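Local atomic coordinates of AT5g51070/K3K7_27 (Arabidopsis thaliana, PDB entry 5GKM), a protein that probably acts as an ATP-dependent chaperone of the Clp family, of which this chain is the N-terminal domain. Residues E12-A17 with I118-I123. Numbering follows the deposited sequence. Where two conformers were deposited one is given.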
# COMPACT_ATOMS: atom_id res chain seq x y z
N GLU A 12 11.89 -4.69 7.76
CA GLU A 12 10.92 -5.76 8.28
C GLU A 12 9.33 -5.34 8.30
O GLU A 12 8.55 -6.05 7.83
CB GLU A 12 11.32 -6.22 9.69
CG GLU A 12 10.39 -7.25 10.27
CD GLU A 12 10.58 -7.46 11.78
OE1 GLU A 12 11.56 -6.97 12.38
OE2 GLU A 12 9.68 -8.01 12.41
N ARG A 13 9.10 -4.10 8.68
CA ARG A 13 7.80 -3.55 8.60
C ARG A 13 7.35 -3.45 7.16
O ARG A 13 6.22 -3.66 6.89
CB ARG A 13 7.66 -2.16 9.21
CG ARG A 13 7.98 -2.07 10.68
CD ARG A 13 7.69 -0.69 11.26
NE ARG A 13 6.37 -0.28 10.90
CZ ARG A 13 6.05 0.93 10.52
NH1 ARG A 13 6.96 1.87 10.52
NH2 ARG A 13 4.81 1.17 10.13
N ALA A 14 8.23 -3.00 6.29
CA ALA A 14 7.80 -2.83 4.92
C ALA A 14 7.43 -4.17 4.27
O ALA A 14 6.53 -4.26 3.53
CB ALA A 14 8.88 -2.14 4.12
N ILE A 15 8.26 -5.15 4.56
CA ILE A 15 8.05 -6.47 4.03
C ILE A 15 6.74 -7.04 4.56
O ILE A 15 6.04 -7.64 3.84
CB ILE A 15 9.22 -7.42 4.38
CG1 ILE A 15 10.51 -6.95 3.75
CG2 ILE A 15 8.90 -8.86 4.01
CD1 ILE A 15 10.54 -7.20 2.32
N ARG A 16 6.45 -6.80 5.82
CA ARG A 16 5.23 -7.28 6.38
C ARG A 16 4.01 -6.64 5.71
O ARG A 16 3.08 -7.29 5.40
CB ARG A 16 5.22 -7.08 7.89
CG ARG A 16 4.03 -7.61 8.63
CD ARG A 16 4.19 -7.27 10.11
NE ARG A 16 5.38 -7.84 10.67
CZ ARG A 16 6.29 -7.13 11.29
NH1 ARG A 16 6.17 -5.80 11.37
NH2 ARG A 16 7.32 -7.74 11.79
N ALA A 17 4.09 -5.36 5.46
CA ALA A 17 3.01 -4.69 4.79
C ALA A 17 2.77 -5.26 3.39
O ALA A 17 1.69 -5.34 2.93
CB ALA A 17 3.28 -3.18 4.69
N ILE A 118 14.12 1.16 2.96
CA ILE A 118 12.81 1.52 2.45
C ILE A 118 11.81 1.04 3.49
O ILE A 118 11.70 -0.10 3.75
CB ILE A 118 12.46 0.83 1.11
CG1 ILE A 118 13.30 1.33 -0.05
CG2 ILE A 118 11.04 1.13 0.71
CD1 ILE A 118 14.61 0.65 -0.20
N ALA A 119 11.17 1.99 4.11
CA ALA A 119 10.18 1.76 5.12
C ALA A 119 8.77 1.84 4.56
O ALA A 119 8.56 2.26 3.52
CB ALA A 119 10.35 2.72 6.28
N PRO A 120 7.81 1.45 5.39
CA PRO A 120 6.42 1.56 4.94
C PRO A 120 6.05 3.02 4.56
O PRO A 120 5.24 3.25 3.73
CB PRO A 120 5.62 1.13 6.18
CG PRO A 120 6.49 0.18 6.86
CD PRO A 120 7.86 0.78 6.70
N GLU A 121 6.68 3.94 5.25
CA GLU A 121 6.41 5.34 5.02
C GLU A 121 6.85 5.77 3.62
O GLU A 121 6.22 6.54 3.02
CB GLU A 121 7.04 6.17 6.10
CG GLU A 121 6.33 5.98 7.41
CD GLU A 121 6.72 4.72 8.17
OE1 GLU A 121 7.70 4.08 7.94
OE2 GLU A 121 5.99 4.45 9.06
N HIS A 122 7.96 5.24 3.14
CA HIS A 122 8.38 5.48 1.79
C HIS A 122 7.41 4.90 0.80
O HIS A 122 7.18 5.45 -0.22
CB HIS A 122 9.73 4.86 1.50
CG HIS A 122 10.87 5.43 2.30
ND1 HIS A 122 11.56 4.74 3.20
CD2 HIS A 122 11.42 6.68 2.29
CE1 HIS A 122 12.49 5.51 3.72
NE2 HIS A 122 12.40 6.69 3.17
N ILE A 123 6.91 3.71 1.10
CA ILE A 123 5.90 3.09 0.27
C ILE A 123 4.62 3.92 0.23
O ILE A 123 4.03 4.05 -0.76
CB ILE A 123 5.56 1.62 0.67
CG1 ILE A 123 6.84 0.78 0.62
CG2 ILE A 123 4.43 1.08 -0.20
CD1 ILE A 123 6.73 -0.61 1.21
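Glu-121 OE2 is gripped by two arginines: Arg-13 NH1 reaches it across the contact at 3.1 Å in a nearly straight hydrogen-bonded salt bridge (N-H...O 162°), and Arg-156 NH1 of helix 146-158 takes the same oxygen. The bond from Arg-13 enters on the syn lone pair of OE2 and lies close to the guanidinium plane, although guanidinium and carboxylate are turned 54° against each other. Two arginines at one oxygen would probably favour the ionised carboxylate. Arg-13 NH2 pairs with Glu-45 of helix 35-45, which leaves the guanidinium strung between two acids and its rotation fixed. A bend at chi3 (50°) folds the arginine back over Pro-120, whose CG sits beneath the centre of one guanidinium face. The same CG presses against the root of the side chain, 3.5 Å from Arg-13 CB, the two side chains crossing at about a right angle. The ring also abuts the backbone of helix 12-27, with CG 3.7 Å from Ala-14 N. Here the chains come close, the CA atoms of Ala-14 and Pro-120 being 4.6 Å apart, and the methyl of Ala-14 points toward 118-123. That CB meets Ile-118 O at 3.5 Å and Ile-123 CD1 at 3.9 Å; the extended chi2 of Ile-123 carries CD1 out to it. Behind this interface, Ala-119 occupies the N-cap position of helix 120-130, and its N donates to His-122 ND1 at 2.9 Å, in the plane of the imidazole: the side-chain-to-N-cap half of a capping box. Backbone hydrogen bonds join Ile-118 to Arg-9 and Thr-11, in the residues just before helix 12-27. The arrangement joins the starts of helices 12-27 and 120-130 inside the all-helical Clp R domain, the N-terminal domain of Clp chaperones.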